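Local coordinates for protein SPT6 (Antonospora locustae, PDB 2XP1) that acts as a transcription elongation factor whose noncanonical tandem SH2 domains enable its interaction with RNA polymerase II, at residues N27-S32 against D56-M61; E68-S73 against E78-V83; S116-S121 against A140-S145; A126-R131 against K136-Y141; L157-S162 against D168-Y173. All blocks are in the same frame, centred on the assembly; numbering follows the deposited sequence.

Overall arrangement
The five contacts run through a tandem of SH2 domains, contacts 1 and 2 in the first and contacts 3, 4 and 5 in the second. Contacts 2 and 3 lie far apart, their centres about 45 Å from each other. Contact 1 meets contact 2 where neighbouring strands 57-65 and 70-72 of one sheet come together, M61 CB lying 4.1 Å from C72 SG. Contact 1 reaches the second domain through a salt bridge, D56 OD1 to R131 NH2 at 3.2 Å, beside the sulfate site of contact 4. Contact 3 continues strand 136-142 from contact 4, sharing A140 and Y141. F127 CE2 and F170 CE2, 3.8 Å apart, join contacts 4 and 5.

Contact 1: residues N27-S32 against D56-M61; sequences NYLRSS and DVFVHM
L29 sets its CB and CD1 against the CD2-CE2 side of the F58 ring, the closest approach being 3.6 Å from L29 CB to F58 CE2. This is the packing of a helix on the central sheet, as in SH2 domains generally: helix 22-31 rests on strand 57-65. L29 and F58 both carry CG beside the backbone N, anti to the carbonyl carbon (chi1 -65° and -59°), which sends them past each other in opposite directions and makes contact along their flanks. A leucine and a phenylalanine suit this buried place because neither brings a polar atom into it. Next to L29, R30 is exposed, yet the aliphatic part of its chain lies at the ring edge, a use to which a long arginine is well suited. The guanidinium stands 80° from the F58 ring plane and has a weak bond from NH1 to N27 OD1. An alanine in place of F58 would probably leave L29 CB and CD1 without the ring they pack on and R30 CG without its apolar neighbour. F58 also touches E26 of the same helix and K52 of strand 46-52. At the edge of the ring, R30 CG approaches F58 CZ to 4.0 Å, near the ring plane.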
# COMPACT_ATOMS: atom_id res chain seq x y z
N ASN A 27 26.27 -12.66 8.00
CA ASN A 27 27.39 -13.55 7.63
C ASN A 27 26.96 -14.66 6.70
O ASN A 27 27.55 -14.84 5.63
CB ASN A 27 28.06 -14.17 8.84
CG ASN A 27 29.42 -13.61 9.06
OD1 ASN A 27 29.81 -12.65 8.39
ND2 ASN A 27 30.17 -14.20 9.97
N TYR A 28 25.95 -15.40 7.14
CA TYR A 28 25.48 -16.53 6.40
C TYR A 28 24.99 -16.07 5.04
O TYR A 28 25.26 -16.73 4.04
CB TYR A 28 24.36 -17.23 7.15
CG TYR A 28 23.67 -18.28 6.34
CD1 TYR A 28 24.19 -19.60 6.24
CD2 TYR A 28 22.50 -17.99 5.65
CE1 TYR A 28 23.53 -20.58 5.49
CE2 TYR A 28 21.83 -18.94 4.90
CZ TYR A 28 22.35 -20.24 4.83
OH TYR A 28 21.67 -21.16 4.08
N LEU A 29 24.27 -14.95 5.00
CA LEU A 29 23.79 -14.44 3.74
C LEU A 29 24.93 -13.89 2.87
O LEU A 29 24.84 -13.94 1.64
CB LEU A 29 22.69 -13.38 3.94
CG LEU A 29 21.34 -13.80 4.57
CD1 LEU A 29 20.38 -12.64 4.78
CD2 LEU A 29 20.63 -14.88 3.76
N ARG A 30 25.98 -13.33 3.48
CA ARG A 30 27.10 -12.76 2.70
C ARG A 30 27.66 -13.84 1.77
O ARG A 30 27.91 -13.57 0.60
CB ARG A 30 28.25 -12.23 3.59
CG ARG A 30 28.19 -10.74 3.96
CD ARG A 30 29.23 -10.36 5.05
NE ARG A 30 28.78 -9.21 5.86
CZ ARG A 30 28.54 -9.24 7.18
NH1 ARG A 30 28.72 -10.35 7.88
NH2 ARG A 30 28.12 -8.14 7.81
N SER A 31 27.81 -15.05 2.31
CA SER A 31 28.49 -16.14 1.60
C SER A 31 27.56 -17.27 1.11
O SER A 31 28.04 -18.30 0.63
CB SER A 31 29.64 -16.67 2.46
OG SER A 31 29.17 -16.93 3.78
N SER A 32 26.25 -17.07 1.20
CA SER A 32 25.25 -18.01 0.65
C SER A 32 24.76 -17.48 -0.71
O SER A 32 24.91 -16.30 -1.00
CB SER A 32 24.08 -18.18 1.65
OG SER A 32 23.07 -19.08 1.21
N ASP A 56 26.52 -5.80 1.49
CA ASP A 56 26.59 -5.17 2.79
C ASP A 56 25.31 -4.44 3.11
O ASP A 56 25.31 -3.59 3.99
CB ASP A 56 27.78 -4.20 2.88
CG ASP A 56 27.62 -3.01 1.97
OD1 ASP A 56 26.89 -3.11 0.96
OD2 ASP A 56 28.25 -1.97 2.26
N VAL A 57 24.22 -4.76 2.41
CA VAL A 57 22.91 -4.17 2.75
C VAL A 57 21.91 -5.23 3.14
O VAL A 57 21.52 -6.06 2.32
CB VAL A 57 22.36 -3.31 1.63
CG1 VAL A 57 21.05 -2.64 2.08
CG2 VAL A 57 23.40 -2.25 1.21
N PHE A 58 21.49 -5.20 4.39
CA PHE A 58 20.51 -6.18 4.85
C PHE A 58 19.26 -5.52 5.44
O PHE A 58 19.36 -4.55 6.18
CB PHE A 58 21.17 -7.16 5.83
CG PHE A 58 22.32 -7.90 5.23
CD1 PHE A 58 23.60 -7.38 5.29
CD2 PHE A 58 22.12 -9.11 4.56
CE1 PHE A 58 24.67 -8.04 4.70
CE2 PHE A 58 23.19 -9.77 3.96
CZ PHE A 58 24.46 -9.24 4.04
N VAL A 59 18.09 -6.03 5.08
CA VAL A 59 16.88 -5.49 5.66
C VAL A 59 16.32 -6.54 6.61
O VAL A 59 16.15 -7.71 6.23
CB VAL A 59 15.88 -5.18 4.56
CG1 VAL A 59 14.53 -4.95 5.13
CG2 VAL A 59 16.32 -3.93 3.80
N HIS A 60 16.07 -6.11 7.85
CA HIS A 60 15.50 -6.92 8.91
C HIS A 60 14.07 -6.47 9.20
O HIS A 60 13.89 -5.35 9.69
CB HIS A 60 16.36 -6.70 10.16
CG HIS A 60 17.74 -7.24 10.01
ND1 HIS A 60 18.17 -8.37 10.66
CD2 HIS A 60 18.77 -6.85 9.22
CE1 HIS A 60 19.42 -8.63 10.32
NE2 HIS A 60 19.81 -7.71 9.45
N MET A 61 13.08 -7.32 8.94
CA MET A 61 11.69 -6.98 9.23
C MET A 61 11.04 -7.86 10.28
O MET A 61 10.91 -9.04 10.07
CB MET A 61 10.85 -7.09 7.97
CG MET A 61 11.22 -6.06 6.96
SD MET A 61 10.24 -6.36 5.51
CE MET A 61 11.53 -6.21 4.31

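Contact 2: residues E68-S73 against E78-V83; sequences EHYTCS and EDIDEV
D79 OD1 receives the backbone N of E82 at 2.8 Å, nearly in line with its C-O bond, and so caps the first turn of helix 80-100, while D79 CA packs 3.6 Å from Y70 CD1 on the facing strand. Aspartate is a natural N-cap, its short side chain matching an amide that the helix itself cannot serve. E82 answers from within the helix: its OE1 takes E78 N, just before the cap, so the chain entering the helix is tied at two points. I80 comes next and lies over the Y70 ring in a CH-pi contact, CG1 4.1 Å from the centroid and only 12° off the normal. A tyrosine suits the place because its flat face meets the isoleucine while its OH bonds E65. H69 and E78 run side by side and point the same way, the E78 chain bending at chi2 (-65°) to bring OE1 to the edge of the imidazole, with ring and carboxylate planes 58° apart. H69 also stacks on H66 of the second subunit. The contact thus closes the turn from strands 70-72 and 75-77 into helix 80-100, at one side of the six-stranded sheet.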
# COMPACT_ATOMS: atom_id res chain seq x y z
N GLU A 68 -3.09 -17.51 15.37
CA GLU A 68 -3.10 -18.25 14.10
C GLU A 68 -2.34 -17.53 13.00
O GLU A 68 -1.56 -18.15 12.26
CB GLU A 68 -4.52 -18.54 13.64
CG GLU A 68 -5.09 -19.85 14.16
CD GLU A 68 -6.57 -19.97 13.85
OE1 GLU A 68 -7.08 -19.09 13.10
OE2 GLU A 68 -7.21 -20.93 14.35
N HIS A 69 -2.53 -16.22 12.93
CA HIS A 69 -1.86 -15.40 11.93
C HIS A 69 -0.51 -14.82 12.35
O HIS A 69 -0.13 -14.85 13.51
CB HIS A 69 -2.80 -14.29 11.47
CG HIS A 69 -4.12 -14.80 10.97
ND1 HIS A 69 -5.12 -15.24 11.81
CD2 HIS A 69 -4.62 -14.92 9.71
CE1 HIS A 69 -6.17 -15.61 11.10
NE2 HIS A 69 -5.90 -15.42 9.82
N TYR A 70 0.22 -14.32 11.37
CA TYR A 70 1.41 -13.54 11.58
C TYR A 70 1.11 -12.11 11.10
O TYR A 70 0.16 -11.89 10.35
CB TYR A 70 2.59 -14.18 10.79
CG TYR A 70 2.98 -15.57 11.29
CD1 TYR A 70 2.24 -16.71 10.94
CD2 TYR A 70 4.05 -15.74 12.16
CE1 TYR A 70 2.57 -17.97 11.42
CE2 TYR A 70 4.39 -17.00 12.65
CZ TYR A 70 3.65 -18.10 12.27
OH TYR A 70 3.99 -19.34 12.77
N THR A 71 1.92 -11.14 11.55
CA THR A 71 1.92 -9.81 10.96
C THR A 71 3.32 -9.42 10.59
O THR A 71 4.28 -9.77 11.29
CB THR A 71 1.38 -8.72 11.89
OG1 THR A 71 2.15 -8.73 13.09
CG2 THR A 71 -0.05 -8.98 12.18
N CYS A 72 3.44 -8.71 9.47
CA CYS A 72 4.72 -8.19 8.99
C CYS A 72 4.43 -6.90 8.24
O CYS A 72 3.51 -6.85 7.41
CB CYS A 72 5.40 -9.17 8.04
SG CYS A 72 7.12 -8.67 7.66
N SER A 73 5.20 -5.86 8.53
CA SER A 73 4.95 -4.49 7.99
C SER A 73 3.48 -4.05 7.92
O SER A 73 2.98 -3.62 6.87
CB SER A 73 5.68 -4.33 6.68
OG SER A 73 7.06 -4.64 6.93
N GLU A 78 -1.74 -15.34 6.80
CA GLU A 78 -2.23 -16.63 7.32
C GLU A 78 -1.11 -17.47 7.94
O GLU A 78 -1.35 -18.14 8.95
CB GLU A 78 -3.01 -17.45 6.27
CG GLU A 78 -4.07 -16.71 5.44
CD GLU A 78 -5.27 -16.18 6.23
OE1 GLU A 78 -5.44 -16.57 7.41
OE2 GLU A 78 -6.07 -15.38 5.67
N ASP A 79 0.09 -17.43 7.36
CA ASP A 79 1.24 -18.23 7.81
C ASP A 79 2.54 -17.64 7.30
O ASP A 79 2.53 -16.64 6.59
CB ASP A 79 1.12 -19.71 7.36
CG ASP A 79 0.65 -19.88 5.91
OD1 ASP A 79 1.19 -19.26 4.97
OD2 ASP A 79 -0.30 -20.66 5.71
N ILE A 80 3.67 -18.26 7.63
CA ILE A 80 4.95 -17.75 7.14
C ILE A 80 5.08 -17.86 5.62
O ILE A 80 5.53 -16.91 4.97
CB ILE A 80 6.14 -18.32 7.91
CG1 ILE A 80 6.42 -17.47 9.14
CG2 ILE A 80 7.43 -18.32 7.09
CD1 ILE A 80 7.10 -18.25 10.19
N ASP A 81 4.65 -18.99 5.04
CA ASP A 81 4.65 -19.18 3.58
C ASP A 81 3.98 -18.01 2.88
O ASP A 81 4.47 -17.54 1.87
CB ASP A 81 3.87 -20.46 3.18
CG ASP A 81 4.67 -21.74 3.36
OD1 ASP A 81 5.80 -21.69 3.88
OD2 ASP A 81 4.14 -22.80 2.98
N GLU A 82 2.82 -17.57 3.39
CA GLU A 82 2.14 -16.39 2.85
C GLU A 82 2.99 -15.13 2.98
O GLU A 82 3.01 -14.34 2.05
CB GLU A 82 0.71 -16.19 3.39
CG GLU A 82 -0.14 -15.18 2.56
CD GLU A 82 -1.55 -14.90 3.09
OE1 GLU A 82 -1.77 -14.93 4.31
OE2 GLU A 82 -2.48 -14.66 2.29
N VAL A 83 3.72 -14.92 4.08
CA VAL A 83 4.67 -13.77 4.16
C VAL A 83 5.63 -13.83 2.97
O VAL A 83 5.85 -12.83 2.26
CB VAL A 83 5.50 -13.76 5.49
CG1 VAL A 83 6.59 -12.72 5.47
CG2 VAL A 83 4.62 -13.55 6.66

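Contact 3: residues S116-S121 against A140-S145; sequences SSFDGS and AYNNGS
F118 packs on the turn that ends strand 136-142, in the second SH2 domain of the tandem, and van der Waals contact does most of the work. Ring carbons meet backbone: F118 CD1 lies 3.1 Å from N142 O, and F118 CZ is 3.5 Å from G144 N. With CG anti to the backbone N (chi1 170°), the ring leaves its loop toward the strand and reaches the turn. A phenylalanine fits because it can cover three successive residues at once. The N142 amide lies 27° from the ring plane, with OD1 over one face of F118 and ND2 3.5 Å from F118 CB. Two polar ties are local and weak: N142 OD1 accepts G144 N, and N143 OD1 accepts S145 N. The amide is anchored by N142 ND2, which bonds L115 O of helix 112-116. Backbone shape explains the glycines. G144 has phi 141°, where a CB would jam against the preceding carbonyl, and G120 is under the same restraint. G120 N sits 3.4 Å above the F118 ring plane, offset toward the rim.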
# COMPACT_ATOMS: atom_id res chain seq x y z
N SER A 116 30.28 12.65 -11.84
CA SER A 116 31.34 13.65 -12.03
C SER A 116 31.56 13.97 -13.48
O SER A 116 32.29 14.93 -13.81
CB SER A 116 32.66 13.16 -11.44
OG SER A 116 32.66 13.24 -10.02
N SER A 117 30.97 13.16 -14.35
CA SER A 117 31.14 13.30 -15.80
C SER A 117 30.29 14.43 -16.38
O SER A 117 30.36 14.70 -17.58
CB SER A 117 30.80 11.99 -16.52
OG SER A 117 29.40 11.77 -16.52
N PHE A 118 29.49 15.06 -15.51
CA PHE A 118 28.54 16.14 -15.83
C PHE A 118 29.16 17.29 -16.64
O PHE A 118 30.14 17.88 -16.19
CB PHE A 118 27.88 16.63 -14.51
CG PHE A 118 27.05 17.90 -14.64
CD1 PHE A 118 25.66 17.83 -14.72
CD2 PHE A 118 27.66 19.17 -14.66
CE1 PHE A 118 24.89 19.00 -14.83
CE2 PHE A 118 26.89 20.34 -14.77
CZ PHE A 118 25.50 20.26 -14.85
N ASP A 119 28.58 17.58 -17.81
CA ASP A 119 29.04 18.61 -18.76
C ASP A 119 28.35 19.95 -18.55
O ASP A 119 28.94 21.00 -18.75
CB ASP A 119 28.66 18.22 -20.19
CG ASP A 119 29.50 17.10 -20.74
OD1 ASP A 119 29.57 16.96 -21.97
OD2 ASP A 119 30.09 16.34 -19.94
N GLY A 120 27.08 19.87 -18.18
CA GLY A 120 26.16 20.98 -18.33
C GLY A 120 25.16 20.62 -19.42
O GLY A 120 24.15 21.30 -19.58
N SER A 121 25.45 19.54 -20.15
CA SER A 121 24.61 19.11 -21.28
C SER A 121 23.28 18.43 -20.88
O SER A 121 22.27 18.56 -21.57
CB SER A 121 25.42 18.21 -22.21
OG SER A 121 25.89 17.06 -21.53
N ALA A 140 20.43 9.50 -7.07
CA ALA A 140 21.41 10.58 -7.04
C ALA A 140 21.43 11.29 -8.38
O ALA A 140 21.45 10.65 -9.42
CB ALA A 140 22.82 10.05 -6.75
N TYR A 141 21.43 12.61 -8.35
CA TYR A 141 21.47 13.33 -9.60
C TYR A 141 22.29 14.60 -9.57
O TYR A 141 22.39 15.25 -8.54
CB TYR A 141 20.08 13.57 -10.15
CG TYR A 141 19.20 14.47 -9.35
CD1 TYR A 141 19.00 15.79 -9.75
CD2 TYR A 141 18.51 14.01 -8.22
CE1 TYR A 141 18.17 16.66 -9.04
CE2 TYR A 141 17.65 14.86 -7.50
CZ TYR A 141 17.49 16.19 -7.93
OH TYR A 141 16.66 17.07 -7.26
N ASN A 142 22.87 14.93 -10.72
CA ASN A 142 23.71 16.10 -10.87
C ASN A 142 23.19 17.05 -11.97
O ASN A 142 23.17 16.69 -13.17
CB ASN A 142 25.16 15.68 -11.10
CG ASN A 142 26.16 16.78 -10.78
OD1 ASN A 142 25.80 17.86 -10.30
ND2 ASN A 142 27.43 16.51 -11.05
N ASN A 143 22.74 18.23 -11.53
CA ASN A 143 22.22 19.30 -12.39
C ASN A 143 23.04 20.60 -12.24
O ASN A 143 22.65 21.65 -12.70
CB ASN A 143 20.74 19.58 -12.04
CG ASN A 143 20.55 20.15 -10.62
OD1 ASN A 143 21.50 20.25 -9.84
ND2 ASN A 143 19.32 20.51 -10.30
N GLY A 144 24.21 20.48 -11.61
CA GLY A 144 24.98 21.61 -11.15
C GLY A 144 25.53 21.18 -9.81
O GLY A 144 26.75 21.12 -9.63
N SER A 145 24.62 20.83 -8.89
CA SER A 145 25.00 20.15 -7.64
C SER A 145 24.41 18.72 -7.50
O SER A 145 23.28 18.45 -7.93
CB SER A 145 24.68 21.02 -6.39
OG SER A 145 23.47 21.75 -6.52

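Contact 4: residues A126-R131 against K136-Y141; sequences AFYFSR and KLTFAY. With SO4 (sulfate ion), chain C.
Strands 126-129 and 136-141 pair antiparallel, with A126-A140 and Y128-T138 as hydrogen-bonded pairs and F127-F139 as a non-hydrogen-bonded one between them; beyond these, S130 N gives a straight bond to K136 O at 2.7 Å. On the face with Y128, the tyrosine takes the crowded position between backbone N and carbonyl carbon (chi1 50°), which lays its ring over T138: T138 CB is 4.1 Å from the centroid, a CH-pi contact. A140 CB touches Y128 CE2 at 3.7 Å, a methyl small enough to lie against the ring. T138 OG1 gives O3 of a sulfate a hydrogen bond of 3.0 Å, S130 OG reaches sulfate O4 at 2.6 Å, and R131 N grips O2. Y150 OH and K132 N complete this anion site, consistent with the phosphate-binding loop of SH2 domains, although the ion is probably from the crystallisation liquor. On the other face F127 and F139 meet obliquely, planes at 34°, with F127 CZ 3.5 Å from F139 CD1; L137 CD2 flanks F127. These apolar rings suit a face buried under helix 167-175, while F129 and L137 pack on helix 80-100, and strand 146-153 continues the sheet beyond 136-142.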
# COMPACT_ATOMS: atom_id res chain seq x y z
N ALA A 126 22.11 8.54 -11.12
CA ALA A 126 22.56 7.18 -10.85
C ALA A 126 21.69 6.63 -9.79
O ALA A 126 21.03 7.40 -9.09
CB ALA A 126 24.01 7.18 -10.40
N PHE A 127 21.68 5.31 -9.65
CA PHE A 127 20.94 4.67 -8.55
C PHE A 127 21.86 3.71 -7.82
O PHE A 127 22.62 3.01 -8.45
CB PHE A 127 19.74 3.85 -9.03
CG PHE A 127 18.66 4.66 -9.65
CD1 PHE A 127 18.72 4.99 -11.01
CD2 PHE A 127 17.55 5.03 -8.90
CE1 PHE A 127 17.72 5.73 -11.62
CE2 PHE A 127 16.52 5.77 -9.47
CZ PHE A 127 16.60 6.13 -10.87
N TYR A 128 21.76 3.68 -6.49
CA TYR A 128 22.46 2.73 -5.65
C TYR A 128 21.69 2.52 -4.35
O TYR A 128 20.94 3.40 -3.94
CB TYR A 128 23.88 3.20 -5.38
CG TYR A 128 24.05 4.63 -4.89
CD1 TYR A 128 24.11 4.93 -3.52
CD2 TYR A 128 24.21 5.69 -5.80
CE1 TYR A 128 24.29 6.22 -3.07
CE2 TYR A 128 24.39 7.00 -5.35
CZ TYR A 128 24.42 7.24 -3.98
OH TYR A 128 24.60 8.52 -3.53
N PHE A 129 21.84 1.36 -3.73
CA PHE A 129 21.14 1.10 -2.48
C PHE A 129 21.77 1.90 -1.40
O PHE A 129 22.98 2.06 -1.41
CB PHE A 129 21.20 -0.38 -2.10
CG PHE A 129 20.27 -1.21 -2.91
CD1 PHE A 129 20.75 -2.15 -3.77
CD2 PHE A 129 18.91 -1.00 -2.85
CE1 PHE A 129 19.90 -2.91 -4.52
CE2 PHE A 129 18.07 -1.73 -3.64
CZ PHE A 129 18.58 -2.70 -4.48
N SER A 130 20.93 2.39 -0.50
CA SER A 130 21.36 3.14 0.68
C SER A 130 21.93 2.20 1.72
O SER A 130 21.32 1.16 2.01
CB SER A 130 20.15 3.87 1.34
OG SER A 130 20.57 4.58 2.52
N ARG A 131 23.07 2.60 2.29
CA ARG A 131 23.68 1.91 3.44
C ARG A 131 23.24 2.57 4.77
O ARG A 131 23.16 1.90 5.82
CB ARG A 131 25.21 1.90 3.32
CG ARG A 131 25.76 0.80 2.40
CD ARG A 131 25.45 1.01 0.89
NE ARG A 131 26.03 -0.07 0.10
CZ ARG A 131 25.75 -0.38 -1.17
NH1 ARG A 131 24.87 0.31 -1.92
NH2 ARG A 131 26.37 -1.43 -1.70
N LYS A 136 16.24 1.35 1.51
CA LYS A 136 16.06 2.46 0.55
C LYS A 136 17.00 2.39 -0.68
O LYS A 136 18.21 2.16 -0.57
CB LYS A 136 16.28 3.81 1.23
CG LYS A 136 15.36 4.10 2.44
CD LYS A 136 13.91 4.21 2.00
CE LYS A 136 12.93 3.91 3.15
NZ LYS A 136 11.50 4.23 2.71
N LEU A 137 16.45 2.70 -1.83
CA LEU A 137 17.30 2.97 -3.01
C LEU A 137 17.57 4.47 -3.11
O LEU A 137 16.64 5.27 -3.13
CB LEU A 137 16.57 2.53 -4.28
CG LEU A 137 17.22 2.82 -5.62
CD1 LEU A 137 18.41 1.96 -5.85
CD2 LEU A 137 16.14 2.56 -6.65
N THR A 138 18.84 4.85 -3.20
CA THR A 138 19.22 6.24 -3.41
C THR A 138 19.19 6.60 -4.88
O THR A 138 19.80 5.94 -5.71
CB THR A 138 20.59 6.53 -2.77
OG1 THR A 138 20.51 6.22 -1.38
CG2 THR A 138 21.01 7.96 -2.89
N PHE A 139 18.40 7.63 -5.21
CA PHE A 139 18.40 8.27 -6.51
C PHE A 139 19.28 9.52 -6.39
O PHE A 139 18.90 10.46 -5.69
CB PHE A 139 16.98 8.70 -6.91
CG PHE A 139 16.92 9.59 -8.11
CD1 PHE A 139 17.51 9.18 -9.32
CD2 PHE A 139 16.31 10.84 -8.05
CE1 PHE A 139 17.47 10.00 -10.45
CE2 PHE A 139 16.26 11.68 -9.18
CZ PHE A 139 16.85 11.26 -10.37
N ALA A 140 20.43 9.50 -7.07
CA ALA A 140 21.41 10.58 -7.04
C ALA A 140 21.43 11.29 -8.38
O ALA A 140 21.45 10.65 -9.42
CB ALA A 140 22.82 10.05 -6.75
N TYR A 141 21.43 12.61 -8.35
CA TYR A 141 21.47 13.33 -9.60
C TYR A 141 22.29 14.60 -9.57
O TYR A 141 22.39 15.25 -8.54
CB TYR A 141 20.08 13.57 -10.15
CG TYR A 141 19.20 14.47 -9.35
CD1 TYR A 141 19.00 15.79 -9.75
CD2 TYR A 141 18.51 14.01 -8.22
CE1 TYR A 141 18.17 16.66 -9.04
CE2 TYR A 141 17.65 14.86 -7.50
CZ TYR A 141 17.49 16.19 -7.93
OH TYR A 141 16.66 17.07 -7.26
S SO4 C . 23.18 6.67 1.68
O1 SO4 C . 24.03 7.82 1.98
O2 SO4 C . 23.83 5.45 2.18
O3 SO4 C . 22.99 6.53 0.23
O4 SO4 C . 21.87 6.86 2.29
O HOH W 1 19.25 -0.01 1.03

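Contact 5: residues L157-S162 against D168-Y173; sequences LTYNNS and DSFVAY
Y159 offers one face of its ring to the edge of F170 in a T-shaped pair, F170 CE1 standing 3.6 Å from Y159 CD1 with the planes at 66°. All three aromatic side chains of this cluster, Y159, F170 and Y173, carry CG away from the backbone N, with chi1 165° in Y159. From the strand this swings Y159 toward the helix; from the helix, where F170 and Y173 are three residues apart and so project from one side, it sends both rings back. Y173 brings its OH to the edge of the Y159 ring, in plane, while its CE2 meets Y159 CE2 obliquely at 3.3 Å. On the face of Y159 opposite F170 lies N160 CG, 4.3 Å above the plane. N160 also holds the second position of the type II' turn from Y159 to S162, where asparagine tolerates the positive phi of 61°. Replacing Y159 by an alanine would probably leave the F170 edge and Y173 without their shared partner and E149 without the hydroxyl it binds. Phenylalanine suits position 170, wholly apolar and buried; a tyrosine suits 159 because its ring packs on its neighbours while its OH bonds E149. The cluster thus fastens helix 167-175 to the hairpin of strands 157-159 and 162-164, while F170 extends inward to F127 of strand 124-129 and F139 of strand 136-142.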
# COMPACT_ATOMS: atom_id res chain seq x y z
N LEU A 157 8.35 0.48 -6.11
CA LEU A 157 9.20 1.58 -5.76
C LEU A 157 8.28 2.68 -5.28
O LEU A 157 7.30 3.03 -5.97
CB LEU A 157 9.98 2.01 -7.00
CG LEU A 157 10.94 0.92 -7.51
CD1 LEU A 157 11.78 1.32 -8.73
CD2 LEU A 157 11.87 0.62 -6.38
N THR A 158 8.59 3.24 -4.10
CA THR A 158 7.77 4.29 -3.54
C THR A 158 8.58 5.55 -3.33
O THR A 158 9.71 5.51 -2.87
CB THR A 158 7.07 3.84 -2.27
OG1 THR A 158 7.98 3.04 -1.52
CG2 THR A 158 5.93 2.98 -2.65
N TYR A 159 8.00 6.67 -3.73
CA TYR A 159 8.68 7.93 -3.75
C TYR A 159 7.65 8.97 -3.32
O TYR A 159 6.74 9.33 -4.08
CB TYR A 159 9.20 8.19 -5.17
CG TYR A 159 9.62 9.63 -5.43
CD1 TYR A 159 10.89 10.07 -5.09
CD2 TYR A 159 8.73 10.55 -5.98
CE1 TYR A 159 11.28 11.38 -5.31
CE2 TYR A 159 9.13 11.89 -6.20
CZ TYR A 159 10.41 12.28 -5.86
OH TYR A 159 10.81 13.57 -6.07
N ASN A 160 7.75 9.42 -2.07
CA ASN A 160 6.80 10.38 -1.51
C ASN A 160 5.43 9.75 -1.53
O ASN A 160 5.20 8.68 -0.99
CB ASN A 160 6.74 11.68 -2.35
CG ASN A 160 7.92 12.57 -2.11
OD1 ASN A 160 8.80 12.25 -1.33
ND2 ASN A 160 7.94 13.73 -2.77
N ASN A 161 4.52 10.45 -2.18
CA ASN A 161 3.17 9.98 -2.35
C ASN A 161 3.12 8.80 -3.32
O ASN A 161 2.38 7.82 -3.11
CB ASN A 161 2.32 11.15 -2.83
CG ASN A 161 2.20 12.24 -1.77
OD1 ASN A 161 1.84 11.97 -0.63
ND2 ASN A 161 2.48 13.49 -2.15
N SER A 162 3.99 8.85 -4.34
CA SER A 162 3.85 8.08 -5.56
C SER A 162 4.48 6.68 -5.53
O SER A 162 5.29 6.39 -4.70
CB SER A 162 4.42 8.91 -6.70
OG SER A 162 3.76 10.17 -6.74
N ASP A 168 12.39 2.82 -14.59
CA ASP A 168 12.00 3.43 -15.84
C ASP A 168 10.83 4.39 -15.72
O ASP A 168 10.92 5.55 -16.20
CB ASP A 168 11.71 2.36 -16.90
CG ASP A 168 12.84 2.19 -17.88
OD1 ASP A 168 13.82 2.96 -17.74
OD2 ASP A 168 12.75 1.31 -18.77
N SER A 169 9.75 3.90 -15.09
CA SER A 169 8.53 4.71 -14.93
C SER A 169 8.80 5.80 -13.91
O SER A 169 8.33 6.96 -14.11
CB SER A 169 7.26 3.89 -14.62
OG SER A 169 7.49 2.72 -13.86
N PHE A 170 9.57 5.45 -12.87
CA PHE A 170 10.04 6.45 -11.91
C PHE A 170 10.78 7.59 -12.61
O PHE A 170 10.46 8.77 -12.42
CB PHE A 170 10.91 5.88 -10.77
CG PHE A 170 11.64 6.95 -10.00
CD1 PHE A 170 10.96 7.73 -9.06
CD2 PHE A 170 12.97 7.22 -10.26
CE1 PHE A 170 11.59 8.74 -8.38
CE2 PHE A 170 13.62 8.24 -9.59
CZ PHE A 170 12.93 9.00 -8.63
N VAL A 171 11.79 7.22 -13.41
CA VAL A 171 12.53 8.20 -14.22
C VAL A 171 11.56 9.11 -14.99
O VAL A 171 11.64 10.35 -14.91
CB VAL A 171 13.50 7.50 -15.19
CG1 VAL A 171 14.06 8.50 -16.22
CG2 VAL A 171 14.61 6.83 -14.41
N ALA A 172 10.63 8.47 -15.71
CA ALA A 172 9.64 9.17 -16.52
C ALA A 172 8.91 10.25 -15.72
O ALA A 172 8.77 11.38 -16.18
CB ALA A 172 8.65 8.18 -17.13
N TYR A 173 8.47 9.88 -14.52
CA TYR A 173 7.75 10.78 -13.64
C TYR A 173 8.64 11.91 -13.11
O TYR A 173 8.26 13.09 -13.13
CB TYR A 173 7.14 9.97 -12.50
CG TYR A 173 6.88 10.78 -11.27
CD1 TYR A 173 5.67 11.44 -11.08
CD2 TYR A 173 7.85 10.87 -10.29
CE1 TYR A 173 5.44 12.19 -9.93
CE2 TYR A 173 7.64 11.59 -9.14
CZ TYR A 173 6.43 12.26 -8.96
OH TYR A 173 6.27 12.98 -7.80